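Local atomic coordinates of 2''-aminoglycoside nucleotidyltransferase (PDB entry 4WQK), a protein that adenylates the 2''-hydroxyl group of kanamycin, gentamicin, tobramycin and related aminoglycosides, using magnesium, and so makes bacteria resistant to these antibiotics. Residues D44-T49 against E84-E89; L9-L14 against G114-R119; A34-V39 against N124-I129; V39-D44 against T147-S152. All coordinates share one frame; numbering follows the deposited sequence.

Contact 1 of 4, residues D44-T49 against E84-E89. With MG (magnesium ion), chain B; GOL (glycerol), chain L.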
loop_
_atom_site.group_PDB
_atom_site.type_symbol
_atom_site.label_atom_id
_atom_site.label_comp_id
_atom_site.label_asym_id
_atom_site.label_seq_id
_atom_site.Cartn_x
_atom_site.Cartn_y
_atom_site.Cartn_z
ATOM N N ASP A 44 2.848 11.576 -3.370
ATOM C CA ASP A 44 1.683 12.232 -3.953
ATOM C C ASP A 44 0.416 11.936 -3.152
ATOM O O ASP A 44 -0.520 12.740 -3.139
ATOM C CB ASP A 44 1.457 11.776 -5.407
ATOM C CG ASP A 44 2.461 12.360 -6.390
ATOM O OD1 ASP A 44 3.219 13.305 -6.051
ATOM O OD2 ASP A 44 2.463 11.859 -7.538
ATOM N N ASP A 45 0.389 10.768 -2.525
ATOM C CA ASP A 45 -0.781 10.361 -1.759
ATOM C C ASP A 45 -0.422 9.281 -0.750
ATOM O O ASP A 45 0.745 8.908 -0.639
ATOM C CB ASP A 45 -1.899 9.884 -2.693
ATOM C CG ASP A 45 -1.528 8.653 -3.488
ATOM O OD1 ASP A 45 -0.592 7.921 -3.124
ATOM O OD2 ASP A 45 -2.181 8.424 -4.520
ATOM N N ILE A 46 -1.415 8.816 0.008
ATOM C CA ILE A 46 -1.228 7.753 0.969
ATOM C C ILE A 46 -2.009 6.539 0.459
ATOM O O ILE A 46 -3.207 6.638 0.267
ATOM C CB ILE A 46 -1.754 8.125 2.357
ATOM C CG1 ILE A 46 -1.001 9.350 2.897
ATOM C CG2 ILE A 46 -1.580 6.995 3.348
ATOM C CD1 ILE A 46 -1.821 10.112 3.896
ATOM N N ASP A 47 -1.330 5.418 0.258
ATOM C CA ASP A 47 -2.006 4.189 -0.183
ATOM C C ASP A 47 -2.341 3.320 1.012
ATOM O O ASP A 47 -1.491 3.080 1.884
ATOM C CB ASP A 47 -1.141 3.423 -1.167
ATOM C CG ASP A 47 -0.856 4.255 -2.427
ATOM O OD1 ASP A 47 -1.653 4.245 -3.372
ATOM O OD2 ASP A 47 0.148 4.974 -2.473
ATOM N N LEU A 48 -3.583 2.834 1.043
ATOM C CA LEU A 48 -4.020 1.969 2.138
ATOM C C LEU A 48 -4.646 0.725 1.587
ATOM O O LEU A 48 -5.375 0.767 0.590
ATOM C CB LEU A 48 -5.086 2.650 3.019
ATOM C CG LEU A 48 -4.668 3.952 3.698
ATOM C CD1 LEU A 48 -5.867 4.653 4.337
ATOM C CD2 LEU A 48 -3.596 3.658 4.778
ATOM N N THR A 49 -4.393 -0.383 2.281
ATOM C CA THR A 49 -5.060 -1.641 1.992
ATOM C C THR A 49 -5.975 -1.944 3.192
ATOM O O THR A 49 -5.540 -1.892 4.339
ATOM C CB THR A 49 -4.044 -2.759 1.780
ATOM O OG1 THR A 49 -3.201 -2.437 0.660
ATOM C CG2 THR A 49 -4.771 -4.062 1.471
ATOM N N GLU A 84 -5.193 16.241 1.120
ATOM C CA GLU A 84 -4.529 14.954 0.921
ATOM C C GLU A 84 -5.427 13.871 0.335
ATOM O O GLU A 84 -6.618 13.825 0.584
ATOM C CB GLU A 84 -3.909 14.444 2.245
ATOM C CG GLU A 84 -2.908 15.401 2.896
ATOM C CD GLU A 84 -1.695 15.689 2.029
ATOM O OE1 GLU A 84 -1.354 14.869 1.143
ATOM O OE2 GLU A 84 -1.077 16.756 2.220
ATOM N N LEU A 85 -4.799 13.018 -0.458
ATOM C CA LEU A 85 -5.478 11.930 -1.148
ATOM C C LEU A 85 -5.125 10.588 -0.530
ATOM O O LEU A 85 -3.969 10.323 -0.208
ATOM C CB LEU A 85 -5.112 11.926 -2.639
ATOM C CG LEU A 85 -6.082 12.505 -3.676
ATOM C CD1 LEU A 85 -7.185 13.366 -3.063
ATOM C CD2 LEU A 85 -5.303 13.288 -4.718
ATOM N N LEU A 86 -6.148 9.764 -0.354
ATOM C CA LEU A 86 -6.010 8.380 0.069
ATOM C C LEU A 86 -6.380 7.444 -1.076
ATOM O O LEU A 86 -7.503 7.514 -1.605
ATOM C CB LEU A 86 -6.934 8.064 1.239
ATOM C CG LEU A 86 -6.896 8.925 2.482
ATOM C CD1 LEU A 86 -7.786 8.261 3.520
ATOM C CD2 LEU A 86 -5.458 9.027 2.939
ATOM N N ASP A 87 -5.482 6.532 -1.404
ATOM C CA ASP A 87 -5.708 5.581 -2.518
ATOM C C ASP A 87 -5.921 4.217 -1.878
ATOM O O ASP A 87 -4.968 3.614 -1.392
ATOM C CB ASP A 87 -4.493 5.606 -3.447
ATOM C CG ASP A 87 -4.612 4.663 -4.637
ATOM O OD1 ASP A 87 -5.565 3.882 -4.720
ATOM O OD2 ASP A 87 -3.695 4.717 -5.497
ATOM N N CYS A 88 -7.173 3.765 -1.839
ATOM C CA CYS A 88 -7.556 2.677 -0.973
ATOM C C CYS A 88 -7.936 1.415 -1.756
ATOM O O CYS A 88 -8.746 1.506 -2.676
ATOM C CB CYS A 88 -8.752 3.110 -0.126
ATOM S SG CYS A 88 -8.396 4.493 0.954
ATOM N N GLU A 89 -7.347 0.267 -1.417
ATOM C CA GLU A 89 -7.734 -0.968 -2.087
ATOM C C GLU A 89 -8.063 -2.082 -1.090
ATOM O O GLU A 89 -7.441 -2.186 -0.021
ATOM C CB GLU A 89 -6.638 -1.428 -3.054
ATOM C CG GLU A 89 -5.319 -1.794 -2.444
ATOM C CD GLU A 89 -4.377 -2.443 -3.479
ATOM O OE1 GLU A 89 -4.865 -3.163 -4.359
ATOM O OE2 GLU A 89 -3.162 -2.222 -3.424
HETATM MG MG MG B . 0.479 6.423 -3.858
HETATM C C1 GOL L . -2.406 1.016 -7.757
HETATM O O1 GOL L . -3.481 0.430 -8.450
HETATM C C2 GOL L . -2.680 0.794 -6.275
HETATM O O2 GOL L . -2.291 -0.506 -5.846
HETATM C C3 GOL L . -1.976 1.871 -5.475
HETATM O O3 GOL L . -2.799 2.167 -4.370
HETATM O O HOH W 1 -2.290 13.833 -1.489
HETATM O O HOH W 2 1.983 7.042 -2.212
HETATM O O HOH W 3 -2.548 -0.271 -1.196
HETATM O O HOH W 4 2.360 4.944 -4.259
HETATM O O HOH W 5 0.444 5.141 -5.149
HETATM O O HOH W 6 1.189 7.641 -5.267
#
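Asp47 and Asp87 sit side by side on two neighbouring parallel strands, 46-51 and 84-93, whose pairing builds the metal centre of this nucleotidyltransferase fold in the N-terminal domain. Backbone bonds run in parallel register from Ile46 N to Leu85 O (3.0 Å) through to Glu89 N on Leu48 O (2.9 Å). The sheet has two unlike faces. One carries Ile46, Leu48, Leu86 and Cys88: Leu86 CD2 packs against Ile46 CB at 3.9 Å, facing helix 5-19. The other carries Asp47, Asp87, Thr49 and Glu89, and with Asp45 it gathers the acids. Asp87 holds CG anti to its backbone N (chi1 -180°), which lays its carboxylate alongside that of Asp47, their planes 54° apart. Asp47 OD1 and Asp87 OD2 lie only 3.0 Å apart because both bind a second magnesium ion, of which Asp45 is a third ligand; Asp87 is the inferred proton acceptor. A glycerol, probably from crystallisation, donates through O3 to Asp47 OD1 at 2.6 Å. The first magnesium ion is six-coordinate: four waters complete its shell, one also donating to Asp45 O, while Asp45 OD1 and Asp47 OD2 each bind the metal at 2.0 Å.

Contact 2 of 4, residues L9-L14 against G114-R119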
loop_
_atom_site.group_PDB
_atom_site.type_symbol
_atom_site.label_atom_id
_atom_site.label_comp_id
_atom_site.label_asym_id
_atom_site.label_seq_id
_atom_site.Cartn_x
_atom_site.Cartn_y
_atom_site.Cartn_z
ATOM N N LEU A 9 -1.663 12.869 9.345
ATOM C CA LEU A 9 -2.887 12.245 8.865
ATOM C C LEU A 9 -2.858 10.727 8.956
ATOM O O LEU A 9 -3.846 10.099 9.375
ATOM C CB LEU A 9 -3.170 12.695 7.420
ATOM C CG LEU A 9 -4.440 12.066 6.838
ATOM C CD1 LEU A 9 -5.686 12.499 7.613
ATOM C CD2 LEU A 9 -4.547 12.542 5.384
ATOM N N ILE A 10 -1.746 10.094 8.576
ATOM C CA ILE A 10 -1.553 8.664 8.726
ATOM C C ILE A 10 -1.753 8.279 10.195
ATOM O O ILE A 10 -2.472 7.305 10.494
ATOM C CB ILE A 10 -0.149 8.219 8.233
ATOM C CG1 ILE A 10 -0.093 8.303 6.709
ATOM C CG2 ILE A 10 0.138 6.799 8.692
ATOM C CD1 ILE A 10 1.352 8.190 6.138
ATOM N N HIS A 11 -1.139 9.032 11.095
ATOM C CA HIS A 11 -1.308 8.685 12.523
ATOM C C HIS A 11 -2.780 8.832 12.937
ATOM O O HIS A 11 -3.319 7.958 13.686
ATOM C CB HIS A 11 -0.413 9.535 13.441
ATOM C CG HIS A 11 1.035 9.118 13.418
ATOM N ND1 HIS A 11 1.896 9.447 14.449
ATOM C CD2 HIS A 11 1.767 8.412 12.527
ATOM C CE1 HIS A 11 3.098 8.956 14.182
ATOM N NE2 HIS A 11 3.050 8.334 13.012
ATOM N N LYS A 12 -3.458 9.886 12.501
ATOM C CA LYS A 12 -4.892 10.007 12.844
ATOM C C LYS A 12 -5.740 8.860 12.300
ATOM O O LYS A 12 -6.625 8.354 13.012
ATOM C CB LYS A 12 -5.485 11.315 12.328
ATOM C CG LYS A 12 -5.069 12.537 13.072
ATOM C CD LYS A 12 -5.689 13.809 12.472
ATOM C CE LYS A 12 -5.348 15.021 13.333
ATOM N NZ LYS A 12 -5.021 16.181 12.469
ATOM N N ILE A 13 -5.526 8.458 11.045
ATOM C CA ILE A 13 -6.285 7.359 10.460
ATOM C C ILE A 13 -6.041 6.074 11.233
ATOM O O ILE A 13 -7.007 5.341 11.569
ATOM C CB ILE A 13 -5.903 7.181 8.991
ATOM C CG1 ILE A 13 -6.407 8.376 8.198
ATOM C CG2 ILE A 13 -6.521 5.915 8.421
ATOM C CD1 ILE A 13 -5.738 8.477 6.811
ATOM N N LEU A 14 -4.770 5.776 11.533
ATOM C CA LEU A 14 -4.463 4.518 12.189
ATOM C C LEU A 14 -4.964 4.540 13.627
ATOM O O LEU A 14 -5.353 3.476 14.164
ATOM C CB LEU A 14 -2.971 4.223 12.148
ATOM C CG LEU A 14 -2.493 4.013 10.711
ATOM C CD1 LEU A 14 -1.017 3.664 10.802
ATOM C CD2 LEU A 14 -3.237 2.871 10.029
ATOM N N GLY A 114 6.612 -1.961 9.909
ATOM C CA GLY A 114 7.205 -0.684 9.551
ATOM C C GLY A 114 7.067 0.287 10.709
ATOM O O GLY A 114 6.424 -0.025 11.727
ATOM N N VAL A 115 7.689 1.451 10.571
ATOM C CA VAL A 115 7.613 2.500 11.590
ATOM C C VAL A 115 7.550 3.812 10.860
ATOM O O VAL A 115 8.313 4.021 9.915
ATOM C CB VAL A 115 8.831 2.525 12.555
ATOM C CG1 VAL A 115 8.688 3.657 13.593
ATOM C CG2 VAL A 115 9.070 1.201 13.248
ATOM N N ILE A 116 6.581 4.657 11.236
ATOM C CA ILE A 116 6.470 6.014 10.702
ATOM C C ILE A 116 6.486 6.996 11.885
ATOM O O ILE A 116 5.543 6.999 12.711
ATOM C CB ILE A 116 5.184 6.186 9.870
ATOM C CG1 ILE A 116 5.194 5.257 8.643
ATOM C CG2 ILE A 116 5.010 7.684 9.472
ATOM C CD1 ILE A 116 3.887 5.289 7.828
ATOM N N ALA A 117 7.537 7.809 12.002
ATOM C CA ALA A 117 7.655 8.800 13.063
ATOM C C ALA A 117 7.390 8.157 14.425
ATOM O O ALA A 117 6.610 8.661 15.243
ATOM C CB ALA A 117 6.710 9.968 12.827
ATOM N N GLY A 118 8.072 7.035 14.639
ATOM C CA GLY A 118 8.065 6.355 15.930
ATOM C C GLY A 118 6.912 5.423 16.177
ATOM O O GLY A 118 6.894 4.751 17.194
ATOM N N ARG A 119 5.971 5.382 15.251
ATOM C CA ARG A 119 4.753 4.583 15.422
ATOM C C ARG A 119 4.897 3.306 14.623
ATOM O O ARG A 119 5.049 3.362 13.390
ATOM C CB ARG A 119 3.521 5.322 14.882
ATOM C CG ARG A 119 2.210 4.594 15.226
ATOM C CD ARG A 119 1.113 5.054 14.317
ATOM N NE ARG A 119 -0.231 4.812 14.859
ATOM C CZ ARG A 119 -0.844 3.640 14.921
ATOM N NH1 ARG A 119 -0.259 2.518 14.492
ATOM N NH2 ARG A 119 -2.075 3.594 15.426
HETATM O O HOH W 7 -1.785 6.915 15.723
#
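Arg119 and His11 bury the most surface here, and their side chains run antiparallel between helix 5-19 and the hairpin turn at 116-119. The imidazole of His11 points its edge at the turn: NE2 donates to Ile116 O at 2.8 Å, with the acceptor close to the ring plane but the donor standing above the carbonyl plane, and the bond bent to 148°. That oxygen is gripped twice, since Arg119 N reaches it from the opposite face of the carbonyl in the bond that closes the type I' turn. Ala117 O lies near the ring plane, 3.7 Å from His11 CE1, while Ala117 CB sits off the plane, 4.0 Å from that carbon.

Arg119 supplies the cover over the ring. With CG anti to the backbone N (chi1 -172°) and the chain extended as far as NE, its CD lies over one face of His11, 4.0 Å from the ring centroid, a CH-pi contact. The guanidinium beyond is turned 62° from the imidazole and rests one face on Leu14, whose CB approaches NH2 of Arg119 to 3.5 Å. One water, near the guanidinium plane, accepts from Arg119 NE and donates to His11 O, tying the arginine to the helix backbone; NH2 forms a salt bridge with Asp18 farther along this helix.

On the inner side, Ile116 CD1 meets Ile10 CG2 at 4.1 Å, both also touching Trp30. The arrangement is that of a two-stranded antiparallel hairpin of the C-terminal domain docked, through its type I' turn, on the first helix of the N-terminal domain.

Contact 3 of 4, residues A34-V39 against N124-I129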
loop_
_atom_site.group_PDB
_atom_site.type_symbol
_atom_site.label_atom_id
_atom_site.label_comp_id
_atom_site.label_asym_id
_atom_site.label_seq_id
_atom_site.Cartn_x
_atom_site.Cartn_y
_atom_site.Cartn_z
ATOM N N ALA A 34 7.935 3.221 5.298
ATOM C CA ALA A 34 7.620 2.654 6.616
ATOM C C ALA A 34 8.528 1.444 6.918
ATOM O O ALA A 34 9.079 1.331 8.023
ATOM C CB ALA A 34 6.181 2.314 6.683
ATOM N N ARG A 35 8.680 0.531 5.955
ATOM C CA ARG A 35 9.541 -0.618 6.181
ATOM C C ARG A 35 10.984 -0.193 6.375
ATOM O O ARG A 35 11.752 -0.817 7.142
ATOM C CB ARG A 35 9.452 -1.603 5.000
ATOM C CG ARG A 35 8.160 -2.376 5.035
ATOM C CD ARG A 35 8.110 -3.515 4.012
ATOM N NE ARG A 35 6.881 -4.237 4.287
ATOM C CZ ARG A 35 6.770 -5.230 5.163
ATOM N NH1 ARG A 35 7.848 -5.682 5.819
ATOM N NH2 ARG A 35 5.577 -5.776 5.381
ATOM N N LEU A 36 11.423 0.853 5.651
ATOM C CA LEU A 36 12.779 1.342 5.833
ATOM C C LEU A 36 12.980 2.124 7.156
ATOM O O LEU A 36 14.088 2.233 7.674
ATOM C CB LEU A 36 13.208 2.239 4.673
ATOM C CG LEU A 36 13.225 1.445 3.369
ATOM C CD1 LEU A 36 13.482 2.448 2.273
ATOM C CD2 LEU A 36 14.337 0.415 3.379
ATOM N N GLY A 37 11.873 2.658 7.663
ATOM C CA GLY A 37 11.925 3.523 8.831
ATOM C C GLY A 37 12.520 4.870 8.528
ATOM O O GLY A 37 13.128 5.492 9.397
ATOM N N ARG A 38 12.375 5.329 7.293
ATOM C CA ARG A 38 12.975 6.584 6.871
ATOM C C ARG A 38 12.112 7.179 5.763
ATOM O O ARG A 38 11.745 6.488 4.803
ATOM C CB ARG A 38 14.433 6.408 6.356
ATOM C CG ARG A 38 15.459 5.671 7.291
ATOM C CD ARG A 38 15.855 6.463 8.577
ATOM N NE ARG A 38 17.213 6.235 9.077
ATOM C CZ ARG A 38 17.669 6.826 10.188
ATOM N NH1 ARG A 38 16.855 7.629 10.830
ATOM N NH2 ARG A 38 18.939 6.677 10.641
ATOM N N VAL A 39 11.805 8.465 5.878
ATOM C CA VAL A 39 11.121 9.156 4.802
ATOM C C VAL A 39 12.128 9.449 3.678
ATOM O O VAL A 39 13.145 10.138 3.902
ATOM C CB VAL A 39 10.453 10.449 5.301
ATOM C CG1 VAL A 39 9.627 11.056 4.191
ATOM C CG2 VAL A 39 9.558 10.143 6.498
ATOM N N ASN A 124 2.020 -3.434 3.708
ATOM C CA ASN A 124 2.040 -4.553 2.787
ATOM C C ASN A 124 3.475 -5.083 2.656
ATOM O O ASN A 124 4.454 -4.341 2.854
ATOM C CB ASN A 124 1.488 -4.122 1.427
ATOM C CG ASN A 124 0.013 -3.853 1.495
ATOM O OD1 ASN A 124 -0.457 -2.763 1.179
ATOM N ND2 ASN A 124 -0.743 -4.854 1.945
ATOM N N SER A 125 3.599 -6.343 2.286
ATOM C CA SER A 125 4.900 -6.984 2.160
ATOM C C SER A 125 5.724 -6.412 0.998
ATOM O O SER A 125 5.184 -5.811 0.063
ATOM C CB SER A 125 4.708 -8.470 1.951
ATOM O OG SER A 125 4.106 -8.668 0.661
ATOM N N TRP A 126 7.041 -6.568 1.087
ATOM C CA TRP A 126 7.886 -6.188 -0.043
ATOM C C TRP A 126 7.424 -6.883 -1.310
ATOM O O TRP A 126 7.419 -6.240 -2.379
ATOM C CB TRP A 126 9.363 -6.535 0.204
ATOM C CG TRP A 126 10.082 -5.681 1.196
ATOM C CD1 TRP A 126 10.682 -6.105 2.353
ATOM C CD2 TRP A 126 10.368 -4.286 1.079
ATOM N NE1 TRP A 126 11.300 -5.042 2.970
ATOM C CE2 TRP A 126 11.115 -3.915 2.204
ATOM C CE3 TRP A 126 10.056 -3.303 0.136
ATOM C CZ2 TRP A 126 11.563 -2.594 2.407
ATOM C CZ3 TRP A 126 10.500 -2.014 0.334
ATOM C CH2 TRP A 126 11.209 -1.658 1.480
ATOM N N GLU A 127 7.058 -8.160 -1.238
ATOM C CA GLU A 127 6.652 -8.862 -2.467
ATOM C C GLU A 127 5.403 -8.213 -3.072
ATOM O O GLU A 127 5.320 -8.079 -4.304
ATOM C CB GLU A 127 6.409 -10.344 -2.144
ATOM C CG GLU A 127 7.662 -11.099 -1.804
ATOM C CD GLU A 127 8.094 -10.990 -0.299
ATOM O OE1 GLU A 127 7.603 -10.159 0.542
ATOM O OE2 GLU A 127 8.992 -11.778 0.065
ATOM N N ALA A 128 4.438 -7.822 -2.235
ATOM C CA ALA A 128 3.247 -7.134 -2.726
ATOM C C ALA A 128 3.558 -5.777 -3.322
ATOM O O ALA A 128 2.978 -5.390 -4.344
ATOM C CB ALA A 128 2.197 -6.991 -1.588
ATOM N N ILE A 129 4.456 -5.048 -2.667
ATOM C CA ILE A 129 4.877 -3.734 -3.150
ATOM C C ILE A 129 5.498 -3.863 -4.539
ATOM O O ILE A 129 5.148 -3.141 -5.506
ATOM C CB ILE A 129 5.859 -3.097 -2.151
ATOM C CG1 ILE A 129 5.131 -2.770 -0.855
ATOM C CG2 ILE A 129 6.557 -1.859 -2.732
ATOM C CD1 ILE A 129 6.095 -2.398 0.300
#
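Arg35, near the end of helix 28-36, reaches across to the start of helix 126-139, an interdomain contact in which one arginine meets a capped helix N-terminus. Asn124 comes first. Its backbone O accepts from Arg35 NE at 2.8 Å, in the guanidinium plane and with an N-H...O angle of 153°, and more weakly from NH2 of the same arginine, so one carbonyl holds two N-H groups of the guanidinium. Its side chain turns away to Thr49 and Ser107. Ser125 is the N-cap: its OG accepts from Ala128 N at 3.0 Å, while its CA lies 3.5 Å from Arg35 NH2. That nitrogen also forms a salt bridge with Glu113 and a hydrogen bond with Cys123 O.

Trp126 opens the helix and lays its indole along the arginine's aliphatic part. Leu36 CG meets the ring's edge at CH2, 4.2 Å away. Ile129, a turn later, brings CD1 within 4.4 Å of Arg35 CD. Beyond Leu36, Gly37 ends helix 28-36 in a Schellman motif. In Arg35, chi3 (174°) carries NE on to Asn124 O, while chi1 (-75°) and an extended chi2 place CD over the indole face, 3.6 Å from the centroid of the Trp126 five-membered ring.

Contact 4 of 4, residues V39-D44 against T147-S152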
loop_
_atom_site.group_PDB
_atom_site.type_symbol
_atom_site.label_atom_id
_atom_site.label_comp_id
_atom_site.label_asym_id
_atom_site.label_seq_id
_atom_site.Cartn_x
_atom_site.Cartn_y
_atom_site.Cartn_z
ATOM N N VAL A 39 11.805 8.465 5.878
ATOM C CA VAL A 39 11.121 9.156 4.802
ATOM C C VAL A 39 12.128 9.449 3.678
ATOM O O VAL A 39 13.145 10.138 3.902
ATOM C CB VAL A 39 10.453 10.449 5.301
ATOM C CG1 VAL A 39 9.627 11.056 4.191
ATOM C CG2 VAL A 39 9.558 10.143 6.498
ATOM N N THR A 40 11.874 8.936 2.469
ATOM C CA THR A 40 12.865 9.037 1.384
ATOM C C THR A 40 12.516 10.003 0.256
ATOM O O THR A 40 13.370 10.313 -0.585
ATOM C CB THR A 40 13.105 7.665 0.710
ATOM O OG1 THR A 40 11.929 7.275 -0.014
ATOM C CG2 THR A 40 13.481 6.603 1.745
ATOM N N ARG A 41 11.275 10.469 0.236
ATOM C CA ARG A 41 10.829 11.405 -0.791
ATOM C C ARG A 41 9.446 11.928 -0.438
ATOM O O ARG A 41 8.841 11.499 0.533
ATOM C CB ARG A 41 10.818 10.762 -2.192
ATOM C CG ARG A 41 9.764 9.680 -2.435
ATOM C CD ARG A 41 9.725 9.343 -3.919
ATOM N NE ARG A 41 8.884 8.199 -4.268
ATOM C CZ ARG A 41 7.619 8.296 -4.669
ATOM N NH1 ARG A 41 7.034 9.483 -4.735
ATOM N NH2 ARG A 41 6.929 7.206 -4.983
ATOM N N LYS A 42 8.992 12.912 -1.200
ATOM C CA LYS A 42 7.641 13.431 -1.063
ATOM C C LYS A 42 6.701 12.477 -1.798
ATOM O O LYS A 42 6.981 12.045 -2.916
ATOM C CB LYS A 42 7.546 14.860 -1.626
ATOM C CG LYS A 42 6.191 15.524 -1.421
ATOM C CD LYS A 42 5.924 15.806 0.053
ATOM C CE LYS A 42 4.421 15.974 0.339
ATOM N NZ LYS A 42 4.120 15.894 1.802
ATOM N N HIS A 43 5.582 12.162 -1.163
ATOM C CA HIS A 43 4.589 11.215 -1.707
ATOM C C HIS A 43 3.339 11.936 -2.181
ATOM O O HIS A 43 2.823 12.807 -1.476
ATOM C CB HIS A 43 4.228 10.182 -0.645
ATOM C CG HIS A 43 5.392 9.373 -0.191
ATOM N ND1 HIS A 43 5.960 8.396 -0.984
ATOM C CD2 HIS A 43 6.131 9.428 0.942
ATOM C CE1 HIS A 43 7.001 7.884 -0.350
ATOM N NE2 HIS A 43 7.113 8.473 0.824
ATOM N N ASP A 44 2.848 11.576 -3.370
ATOM C CA ASP A 44 1.683 12.232 -3.953
ATOM C C ASP A 44 0.416 11.936 -3.152
ATOM O O ASP A 44 -0.520 12.740 -3.139
ATOM C CB ASP A 44 1.457 11.776 -5.407
ATOM C CG ASP A 44 2.461 12.360 -6.390
ATOM O OD1 ASP A 44 3.219 13.305 -6.051
ATOM O OD2 ASP A 44 2.463 11.859 -7.538
ATOM N N THR A 147 11.114 9.233 -12.883
ATOM C CA THR A 147 12.263 8.837 -12.089
ATOM C C THR A 147 11.911 8.510 -10.651
ATOM O O THR A 147 12.499 7.589 -10.098
ATOM C CB THR A 147 13.322 9.945 -12.153
ATOM O OG1 THR A 147 13.746 10.110 -13.510
ATOM C CG2 THR A 147 14.550 9.641 -11.268
ATOM N N LYS A 148 10.920 9.178 -10.050
ATOM C CA LYS A 148 10.580 8.838 -8.663
ATOM C C LYS A 148 10.113 7.376 -8.547
ATOM O O LYS A 148 10.344 6.732 -7.518
ATOM C CB LYS A 148 9.509 9.774 -8.076
ATOM C CG LYS A 148 8.118 9.667 -8.698
ATOM C CD LYS A 148 7.233 10.862 -8.312
ATOM C CE LYS A 148 6.054 11.008 -9.261
ATOM N NZ LYS A 148 5.157 12.144 -8.863
ATOM N N HIS A 149 9.516 6.829 -9.602
ATOM C CA HIS A 149 9.034 5.453 -9.531
ATOM C C HIS A 149 10.146 4.488 -9.770
ATOM O O HIS A 149 10.202 3.410 -9.156
ATOM C CB HIS A 149 7.927 5.221 -10.530
ATOM C CG HIS A 149 6.697 5.993 -10.215
ATOM N ND1 HIS A 149 6.239 6.156 -8.922
ATOM C CD2 HIS A 149 5.830 6.656 -11.012
ATOM C CE1 HIS A 149 5.138 6.881 -8.939
ATOM N NE2 HIS A 149 4.873 7.205 -10.193
ATOM N N ILE A 150 11.045 4.884 -10.653
ATOM C CA ILE A 150 12.226 4.099 -10.908
ATOM C C ILE A 150 13.016 3.999 -9.599
ATOM O O ILE A 150 13.438 2.910 -9.202
ATOM C CB ILE A 150 13.041 4.737 -12.025
ATOM C CG1 ILE A 150 12.235 4.713 -13.327
ATOM C CG2 ILE A 150 14.317 3.954 -12.270
ATOM C CD1 ILE A 150 12.110 3.343 -13.904
ATOM N N GLU A 151 13.169 5.111 -8.898
ATOM C CA GLU A 151 13.955 5.095 -7.668
ATOM C C GLU A 151 13.280 4.290 -6.564
ATOM O O GLU A 151 13.971 3.567 -5.825
ATOM C CB GLU A 151 14.224 6.521 -7.184
ATOM C CG GLU A 151 15.127 7.279 -8.133
ATOM C CD GLU A 151 15.409 8.712 -7.700
ATOM O OE1 GLU A 151 14.655 9.247 -6.851
ATOM O OE2 GLU A 151 16.387 9.304 -8.217
ATOM N N SER A 152 11.962 4.412 -6.417
ATOM C CA SER A 152 11.272 3.690 -5.350
ATOM C C SER A 152 11.316 2.187 -5.646
ATOM O O SER A 152 11.531 1.370 -4.736
ATOM C CB SER A 152 9.823 4.178 -5.183
ATOM O OG SER A 152 9.738 5.358 -4.389
#
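Arg41 and Lys148 both tuck CG between N and C of their own backbone (chi1 69° and 67°), then run extended, and the two chains end up nearly perpendicular. In the conformers described here, Arg41 NE donates to Ser152 OG at 3.0 Å, nearly straight at 166° and in the guanidinium plane; NH2 adds a weak bond to the same oxygen. Both residues have a second conformer, so this link is less certain than the salt bridge. His43 ND1 stands over one face of the guanidinium, 4.0 Å above the plane, and Lys148 CB is at the other, toward the rim. Lys148 CD passes 3.8 Å from Arg41 NH1, and Lys148 NZ forms a salt bridge with Asp44 OD2 at 3.0 Å, met from the syn side and somewhat out of the carboxylate plane.

This surface contact joins the loop preceding the metal-binding strand of the N-terminal domain to a helix of the C-terminal domain. Its chemistry is mainly polar, with the aliphatic part of Lys148 against the guanidinium. Asp44 probably offsets part of the positive charge brought together where Arg41 NH1 and Lys148 NZ are 5.3 Å apart.

How the contacts relate
Contact 1 lies wholly within the N-terminal domain, whereas contacts 2, 3 and 4 each join that domain to the C-terminal one. Along the chain, contact 1 is nested inside the loops closed by the other three, which cross one another. Contacts 1 and 2 have centres about 14 Å apart and share a core where Ile46 and Leu86 pack on helix 5-19. Contact 3, its centre about 15 Å from that of contact 1, meets it through Thr49 and Asn124, and meets contact 2 in a probable hydrogen bond from Val115 N to Ala34 O. Contacts 3 and 4 share Val39; contacts 4 and 1 share Asp44. The interdomain contacts thus hold together two domains whose cleft binds kanamycin, probably near the metal centre.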